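PDB 2YJG: lactate racemase, which catalyses the interconversion of the D- and L-isomers of lactate with the help of a nickel-pincer nucleotide cofactor. Local coordinates for residues 373-378 with 390-395; 280-285 with 313-318; 289-294 with 319-324. One frame throughout, in Å; residues are numbered along the deposited sequence.

Following the chain, residues 280-285 end a strand deep in the parallel sheet, and 289-294 lead straight from there into helix 293-305. The chain then comes back through strand 311-316, where 313-318 pairs with 280-285 and closes interaction 2. Immediately afterwards 319-324 folds against 289-294 and closes interaction 3. Because their segments alternate, these two contacts cross, and Asn-284 and Glu-318 of one bond to Leu-289 and Asp-290 of the other. Interaction 1 follows in series: 373-378 pairs with 390-395 across a short loop holding helix 381-386. Strand 371-375 neighbours strand 311-316, which puts interactions 1 and 2 in one sheet, with interaction 3 at the sheet's C-terminal end.

Interaction 1: 373-378 with 390-395; sequences IMVTDS and TPAKDL
Met-374 joins the two strands through both its backbone N and its backbone O: the N donates to Thr-390 O at 2.8 Å, and the O accepts from Ala-392 N, also at 2.8 Å. Both bonds are bent, with the donors lying off the carbonyl planes. A CA-H...O contact from Ile-373 CA to Thr-390 O (3.1 Å) adds to the seam.

Beside this pairing, the methyl of Ala-392 packs on Ile-373 CG2 (3.7 Å) and Val-375 CG2 (4.1 Å). In Ile-373 a chi1 of -65° puts CG1 opposite the carbonyl carbon and CG2 opposite the backbone N, and it is CG2 that rests on Ala-392 CB. Val-375 CG2 also reaches Leu-395 CD2 at 4.2 Å.

Beyond Val-375 the backbones part. Thr-376 N is buried without a partner, while a water donates to both Thr-376 O and Lys-393 O and so links the two backbones. Thr-376 OG1 is hydrogen-bonded to Ala-317 O, in the loop after the neighbouring strand, and Asp-394 OD1 caps Glu-397 N.

Helix 395-405 covers the side of Ile-373 and Val-375; Met-374 faces helices 293-305 and 381-386. This is a beta-alpha-beta unit, strand 371-375, helix 381-386 and strand 390-392, whose second strand ends the parallel sheet within this chain.

Interaction 2: 280-285 with 313-318; sequences VITSNG and IIIAAE
The flat amide of Asn-284 meets Ile-315 through its oxygen, OD1 lying 4.0 Å from Ile-315 CD1 as the two side chains cross obliquely. Outside the contact, Gly-299 N donates to OD1 and ND2 donates to Leu-289 O, which fixes the rotation of the amide. The side chain of Asn-284 is about 4 Å from those of Gln-295 and Lys-298, which probably bind substrate.

The two strands pair in parallel register, Val-280 beside Ile-313 through Ser-283 beside Ala-316. Ile-314 N donates to Val-280 O and Thr-282 N to Ile-314 O, each at 2.7 Å and nearly head-on to the carbonyl. Ala-316 N to Thr-282 O follows at 2.8 Å, and Asn-284 N to Ala-316 O stretches to 3.2 Å where the strands end.

On one face Thr-282 CG2 lies 4.1 Å from Ile-315 CG1, the side chains side by side; with its hydroxyl anti to N (chi1 -165°), the threonine sends OG1 to Ile-415 O of the next strand. On the other face Ile-281 CG1 packs on Ile-314 CD1 at 3.9 Å, beneath Leu-395. Ser-283 OG bonds to Pro-416 O and accepts from Gly-285 N, an ST turn where the chain leaves the strand.

Thr-282, Ser-283 and Asn-284 thus have polar partners beyond the two segments, and aliphatic side chains make up most of the rest. Backbone bonds carry the pairing, and the amide, gripped at OD1 and ND2, is probably held fixed beside the predicted substrate residues.

Interaction 3: 289-294 with 319-324; sequences LDQNIY and CADGHG
Cys-319 is pressed against the approach to helix 293-305: its SG lies 3.4 Å from Ile-293 N and 3.8 Å from Ile-293 CG1, and its own N donates to Asp-290 O at 2.8 Å. From here a type I turn runs to Gly-322.

Gln-291 reaches into that turn with its carbonyl, which accepts from Asp-321 N at 2.8 Å, the donor almost in line with the C=O. Its side chain, extended beyond CG, passes across the carboxylate of Asp-321 with the two planes 42° apart and NE2 3.5 Å from OD2.

Ile-293 N donates to Gly-322 O at 3.1 Å, in the plane of that carbonyl; Tyr-294 N follows by donating to His-323 O from above the plane. Two N-H groups of the helix's first turn are therefore met by carbonyls of 319-324.

Asn-292, the residue just before them, is the N-cap. Its CG lies between N and C of its own backbone (chi1 62°), which lets OD1 cap Gln-295 N, while Gly-324 CA packs against the amide, 3.5 Å from CG. With an alanine here, Gln-295 N would probably be left without its cap and the packing over Gly-324 CA would be less complete.

Together this is a capped helix N-terminus wrapped by the loop that follows strand 311-316, and it lies beside the probable substrate site, whose Gln-295 and Lys-298 follow on the same helix.

Interaction 1: 373-378 with 390-395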
loop_
_atom_site.group_PDB
_atom_site.type_symbol
_atom_site.label_atom_id
_atom_site.label_comp_id
_atom_site.label_asym_id
_atom_site.label_seq_id
_atom_site.Cartn_x
_atom_site.Cartn_y
_atom_site.Cartn_z
ATOM N N ILE A 373 19.689 6.564 39.061
ATOM C CA ILE A 373 19.528 5.135 39.308
ATOM C C ILE A 373 18.493 4.625 38.349
ATOM O O ILE A 373 17.382 5.168 38.276
ATOM C CB ILE A 373 19.079 4.798 40.781
ATOM C CG1 ILE A 373 20.167 5.190 41.755
ATOM C CG2 ILE A 373 18.739 3.281 40.930
ATOM C CD1 ILE A 373 19.712 5.434 43.126
ATOM N N MET A 374 18.831 3.600 37.577
ATOM C CA MET A 374 17.843 3.063 36.659
ATOM C C MET A 374 17.326 1.673 37.135
ATOM O O MET A 374 18.088 0.741 37.344
ATOM C CB MET A 374 18.374 2.965 35.225
ATOM C CG MET A 374 18.761 4.263 34.550
ATOM S SD MET A 374 19.084 4.044 32.787
ATOM C CE MET A 374 17.473 3.949 32.170
ATOM N N VAL A 375 16.023 1.570 37.300
ATOM C CA VAL A 375 15.307 0.297 37.418
ATOM C C VAL A 375 14.960 -0.127 36.015
ATOM O O VAL A 375 14.154 0.496 35.334
ATOM C CB VAL A 375 14.000 0.442 38.328
ATOM C CG1 VAL A 375 13.116 -0.833 38.352
ATOM C CG2 VAL A 375 14.395 0.890 39.784
ATOM N N THR A 376 15.554 -1.258 35.600
ATOM C CA THR A 376 15.579 -1.663 34.236
ATOM C C THR A 376 15.839 -3.165 34.160
ATOM O O THR A 376 16.256 -3.738 35.118
ATOM C CB THR A 376 16.662 -0.864 33.489
ATOM O OG1 THR A 376 16.444 -1.016 32.112
ATOM C CG2 THR A 376 18.069 -1.304 33.850
ATOM N N ASP A 377 15.538 -3.745 33.011
ATOM C CA ASP A 377 15.783 -5.146 32.681
ATOM C C ASP A 377 17.214 -5.475 32.950
ATOM O O ASP A 377 18.078 -4.665 32.621
ATOM C CB ASP A 377 15.457 -5.335 31.197
ATOM C CG ASP A 377 15.368 -6.770 30.778
ATOM O OD1 ASP A 377 16.437 -7.473 30.751
ATOM O OD2 ASP A 377 14.223 -7.168 30.411
ATOM N N SER A 378 17.477 -6.672 33.501
ATOM C CA SER A 378 18.831 -7.061 33.901
ATOM C C SER A 378 19.822 -7.093 32.760
ATOM O O SER A 378 21.025 -6.934 33.025
ATOM C CB SER A 378 18.860 -8.419 34.614
ATOM O OG SER A 378 18.491 -9.445 33.712
ATOM N N THR A 390 23.585 3.897 38.008
ATOM C CA THR A 390 23.564 2.733 38.885
ATOM C C THR A 390 22.287 1.982 38.608
ATOM O O THR A 390 21.151 2.558 38.702
ATOM C CB THR A 390 23.588 3.120 40.361
ATOM O OG1 THR A 390 24.705 3.935 40.628
ATOM C CG2 THR A 390 23.603 1.888 41.256
ATOM N N PRO A 391 22.434 0.708 38.236
ATOM C CA PRO A 391 21.262 -0.119 38.014
ATOM C C PRO A 391 20.641 -0.573 39.349
ATOM O O PRO A 391 21.350 -0.688 40.358
ATOM C CB PRO A 391 21.829 -1.312 37.269
ATOM C CG PRO A 391 23.254 -1.406 37.745
ATOM C CD PRO A 391 23.686 -0.062 38.172
ATOM N N ALA A 392 19.342 -0.803 39.336
ATOM C CA ALA A 392 18.641 -1.388 40.503
ATOM C C ALA A 392 17.598 -2.367 40.032
ATOM O O ALA A 392 17.005 -2.173 38.955
ATOM C CB ALA A 392 18.010 -0.300 41.363
ATOM N N LYS A 393 17.382 -3.454 40.794
ATOM C CA LYS A 393 16.437 -4.477 40.339
ATOM C C LYS A 393 14.991 -4.081 40.492
ATOM O O LYS A 393 14.117 -4.577 39.779
ATOM C CB LYS A 393 16.721 -5.851 41.007
ATOM C CG LYS A 393 15.791 -6.259 42.172
ATOM C CD LYS A 393 16.360 -7.533 42.961
ATOM C CE LYS A 393 16.838 -7.208 44.363
ATOM N NZ LYS A 393 17.274 -8.471 45.077
ATOM N N ASP A 394 14.705 -3.205 41.450
ATOM C CA ASP A 394 13.359 -2.772 41.681
ATOM C C ASP A 394 13.375 -1.451 42.424
ATOM O O ASP A 394 14.427 -0.970 42.849
ATOM C CB ASP A 394 12.537 -3.895 42.455
ATOM C CG ASP A 394 13.141 -4.284 43.809
ATOM O OD1 ASP A 394 13.677 -3.420 44.507
ATOM O OD2 ASP A 394 13.057 -5.493 44.216
ATOM N N LEU A 395 12.206 -0.868 42.612
ATOM C CA LEU A 395 12.117 0.448 43.214
ATOM C C LEU A 395 12.561 0.454 44.676
ATOM O O LEU A 395 13.154 1.406 45.160
ATOM C CB LEU A 395 10.688 0.997 43.045
ATOM C CG LEU A 395 10.282 1.442 41.626
ATOM C CD1 LEU A 395 8.827 1.547 41.490
ATOM C CD2 LEU A 395 10.960 2.808 41.280
HETATM O O HOH W 1 15.683 -5.428 37.220
#

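Interaction 2: 280-285 with 313-318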
loop_
_atom_site.group_PDB
_atom_site.type_symbol
_atom_site.label_atom_id
_atom_site.label_comp_id
_atom_site.label_asym_id
_atom_site.label_seq_id
_atom_site.Cartn_x
_atom_site.Cartn_y
_atom_site.Cartn_z
ATOM N N VAL A 280 13.958 11.998 43.491
ATOM C CA VAL A 280 12.825 11.956 42.628
ATOM C C VAL A 280 12.681 10.516 42.138
ATOM O O VAL A 280 13.695 9.878 41.800
ATOM C CB VAL A 280 13.052 12.858 41.404
ATOM C CG1 VAL A 280 11.902 12.766 40.506
ATOM C CG2 VAL A 280 13.378 14.333 41.793
ATOM N N ILE A 281 11.448 10.006 42.074
ATOM C CA ILE A 281 11.102 8.742 41.415
ATOM C C ILE A 281 10.246 9.025 40.228
ATOM O O ILE A 281 9.223 9.723 40.330
ATOM C CB ILE A 281 10.318 7.764 42.324
ATOM C CG1 ILE A 281 11.216 7.356 43.482
ATOM C CG2 ILE A 281 9.778 6.609 41.480
ATOM C CD1 ILE A 281 10.523 6.438 44.552
ATOM N N THR A 282 10.679 8.563 39.064
ATOM C CA THR A 282 9.871 8.756 37.855
ATOM C C THR A 282 9.997 7.542 36.890
ATOM O O THR A 282 10.553 6.492 37.272
ATOM C CB THR A 282 10.237 10.080 37.181
ATOM O OG1 THR A 282 9.244 10.438 36.224
ATOM C CG2 THR A 282 11.676 10.006 36.546
ATOM N N SER A 283 9.368 7.660 35.730
ATOM C CA SER A 283 9.372 6.581 34.729
ATOM C C SER A 283 9.448 7.175 33.348
ATOM O O SER A 283 9.387 8.390 33.177
ATOM C CB SER A 283 8.113 5.728 34.823
ATOM O OG SER A 283 7.084 6.309 34.105
ATOM N N ASN A 284 9.629 6.342 32.342
ATOM C CA ASN A 284 9.553 6.860 30.987
ATOM C C ASN A 284 8.280 6.476 30.287
ATOM O O ASN A 284 8.351 6.225 29.107
ATOM C CB ASN A 284 10.701 6.414 30.101
ATOM C CG ASN A 284 11.272 7.566 29.283
ATOM O OD1 ASN A 284 11.593 8.578 29.857
ATOM N ND2 ASN A 284 11.314 7.440 27.931
ATOM N N GLY A 285 7.157 6.408 31.012
ATOM C CA GLY A 285 5.847 6.260 30.389
ATOM C C GLY A 285 5.439 4.871 29.914
ATOM O O GLY A 285 4.429 4.733 29.236
ATOM N N ILE A 313 18.010 10.897 41.082
ATOM C CA ILE A 313 16.855 10.645 40.274
ATOM C C ILE A 313 16.774 9.126 40.054
ATOM O O ILE A 313 17.753 8.506 39.528
ATOM C CB ILE A 313 16.981 11.367 38.913
ATOM C CG1 ILE A 313 16.977 12.894 39.101
ATOM C CG2 ILE A 313 15.889 10.918 37.912
ATOM C CD1 ILE A 313 17.761 13.656 37.869
ATOM N N ILE A 314 15.657 8.531 40.466
ATOM C CA ILE A 314 15.295 7.105 40.161
ATOM C C ILE A 314 14.307 7.088 39.017
ATOM O O ILE A 314 13.258 7.750 39.048
ATOM C CB ILE A 314 14.656 6.354 41.348
ATOM C CG1 ILE A 314 15.561 6.388 42.563
ATOM C CG2 ILE A 314 14.307 4.932 40.940
ATOM C CD1 ILE A 314 14.877 6.092 43.943
ATOM N N ILE A 315 14.652 6.356 37.972
ATOM C CA ILE A 315 13.813 6.255 36.806
ATOM C C ILE A 315 13.533 4.770 36.485
ATOM O O ILE A 315 14.459 3.978 36.340
ATOM C CB ILE A 315 14.400 6.985 35.542
ATOM C CG1 ILE A 315 13.336 6.922 34.472
ATOM C CG2 ILE A 315 15.679 6.381 35.047
ATOM C CD1 ILE A 315 13.341 7.893 33.354
ATOM N N ALA A 316 12.252 4.429 36.344
ATOM C CA ALA A 316 11.882 3.112 35.938
ATOM C C ALA A 316 11.631 3.154 34.464
ATOM O O ALA A 316 10.776 3.882 34.021
ATOM C CB ALA A 316 10.645 2.610 36.692
ATOM N N ALA A 317 12.421 2.365 33.725
ATOM C CA ALA A 317 12.419 2.300 32.249
ATOM C C ALA A 317 12.921 0.889 31.854
ATOM O O ALA A 317 14.064 0.527 32.103
ATOM C CB ALA A 317 13.322 3.416 31.632
ATOM N N GLU A 318 12.032 0.064 31.321
ATOM C CA GLU A 318 12.374 -1.352 31.040
ATOM C C GLU A 318 13.524 -1.433 30.068
ATOM O O GLU A 318 14.440 -2.243 30.235
ATOM C CB GLU A 318 11.154 -2.042 30.460
ATOM C CG GLU A 318 11.398 -3.462 30.061
ATOM C CD GLU A 318 10.217 -4.143 29.458
ATOM O OE1 GLU A 318 9.675 -3.655 28.432
ATOM O OE2 GLU A 318 9.846 -5.217 30.006
#

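Interaction 3: 289-294 with 319-324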
loop_
_atom_site.group_PDB
_atom_site.type_symbol
_atom_site.label_atom_id
_atom_site.label_comp_id
_atom_site.label_asym_id
_atom_site.label_seq_id
_atom_site.Cartn_x
_atom_site.Cartn_y
_atom_site.Cartn_z
ATOM N N LEU A 289 7.259 3.852 24.991
ATOM C CA LEU A 289 8.018 5.070 25.296
ATOM C C LEU A 289 9.308 4.809 26.076
ATOM O O LEU A 289 10.214 5.629 26.038
ATOM C CB LEU A 289 7.139 6.050 26.043
ATOM C CG LEU A 289 5.780 6.316 25.377
ATOM C CD1 LEU A 289 4.936 7.263 26.213
ATOM C CD2 LEU A 289 6.030 6.831 24.003
ATOM N N ASP A 290 9.377 3.672 26.764
ATOM C CA ASP A 290 10.560 3.310 27.581
ATOM C C ASP A 290 11.385 2.181 26.989
ATOM O O ASP A 290 12.047 1.446 27.718
ATOM C CB ASP A 290 10.168 3.027 29.063
ATOM C CG ASP A 290 9.509 1.635 29.282
ATOM O OD1 ASP A 290 9.106 0.952 28.322
ATOM O OD2 ASP A 290 9.365 1.229 30.441
ATOM N N GLN A 291 11.428 2.114 25.657
ATOM C CA GLN A 291 12.021 0.944 24.997
ATOM C C GLN A 291 13.535 0.908 24.990
ATOM O O GLN A 291 14.125 -0.136 24.733
ATOM C CB GLN A 291 11.474 0.718 23.577
ATOM C CG GLN A 291 11.686 1.786 22.623
ATOM C CD GLN A 291 10.942 1.615 21.281
ATOM O OE1 GLN A 291 11.033 2.503 20.429
ATOM N NE2 GLN A 291 10.219 0.517 21.095
ATOM N N ASN A 292 14.171 2.013 25.296
ATOM C CA ASN A 292 15.641 2.057 25.346
ATOM C C ASN A 292 16.126 3.210 26.199
ATOM O O ASN A 292 15.349 4.141 26.505
ATOM C CB ASN A 292 16.221 2.065 23.909
ATOM C CG ASN A 292 15.802 3.249 23.113
ATOM O OD1 ASN A 292 15.894 4.371 23.612
ATOM N ND2 ASN A 292 15.311 3.039 21.871
ATOM N N ILE A 293 17.385 3.108 26.638
ATOM C CA ILE A 293 18.049 4.130 27.454
ATOM C C ILE A 293 18.031 5.508 26.808
ATOM O O ILE A 293 17.700 6.491 27.496
ATOM C CB ILE A 293 19.445 3.733 27.925
ATOM C CG1 ILE A 293 19.398 2.363 28.596
ATOM C CG2 ILE A 293 19.978 4.765 28.931
ATOM C CD1 ILE A 293 20.792 1.870 29.041
ATOM N N TYR A 294 18.284 5.535 25.496
ATOM C CA TYR A 294 18.227 6.757 24.691
ATOM C C TYR A 294 16.919 7.522 24.996
ATOM O O TYR A 294 16.934 8.707 25.309
ATOM C CB TYR A 294 18.338 6.352 23.225
ATOM C CG TYR A 294 18.468 7.498 22.250
ATOM C CD1 TYR A 294 17.355 8.189 21.838
ATOM C CD2 TYR A 294 19.706 7.874 21.723
ATOM C CE1 TYR A 294 17.448 9.259 20.939
ATOM C CE2 TYR A 294 19.806 8.913 20.788
ATOM C CZ TYR A 294 18.691 9.591 20.409
ATOM O OH TYR A 294 18.802 10.623 19.522
ATOM N N CYS A 319 13.514 -0.554 29.058
ATOM C CA CYS A 319 14.596 -0.520 28.068
ATOM C C CYS A 319 14.833 -1.876 27.424
ATOM O O CYS A 319 15.957 -2.343 27.325
ATOM C CB CYS A 319 15.908 0.042 28.647
ATOM S SG CYS A 319 15.717 1.763 29.280
ATOM N N ALA A 320 13.751 -2.492 27.011
ATOM C CA ALA A 320 13.785 -3.836 26.428
ATOM C C ALA A 320 14.733 -3.920 25.237
ATOM O O ALA A 320 15.282 -4.991 24.992
ATOM C CB ALA A 320 12.350 -4.242 25.956
ATOM N N ASP A 321 14.870 -2.820 24.489
ATOM C CA ASP A 321 15.735 -2.764 23.317
ATOM C C ASP A 321 17.160 -2.303 23.591
ATOM O O ASP A 321 17.940 -2.169 22.635
ATOM C CB ASP A 321 15.096 -1.908 22.234
ATOM C CG ASP A 321 13.773 -2.486 21.736
ATOM O OD1 ASP A 321 13.573 -3.712 21.822
ATOM O OD2 ASP A 321 12.948 -1.734 21.224
ATOM N N GLY A 322 17.540 -2.148 24.861
ATOM C CA GLY A 322 18.914 -1.894 25.215
ATOM C C GLY A 322 19.190 -0.397 25.235
ATOM O O GLY A 322 18.292 0.368 25.628
ATOM N N HIS A 323 20.384 0.040 24.810
ATOM C CA HIS A 323 20.778 1.444 24.993
ATOM C C HIS A 323 20.178 2.390 24.008
ATOM O O HIS A 323 20.140 3.564 24.294
ATOM C CB HIS A 323 22.302 1.677 25.082
ATOM C CG HIS A 323 23.078 1.010 23.983
ATOM N ND1 HIS A 323 22.841 1.249 22.644
ATOM C CD2 HIS A 323 24.111 0.130 24.032
ATOM C CE1 HIS A 323 23.651 0.497 21.911
ATOM N NE2 HIS A 323 24.434 -0.192 22.732
ATOM N N GLY A 324 19.667 1.900 22.878
ATOM C CA GLY A 324 19.038 2.745 21.895
ATOM C C GLY A 324 19.928 3.563 20.933
ATOM O O GLY A 324 19.409 4.386 20.140
HETATM O O HOH W 2 10.637 -1.403 27.087
#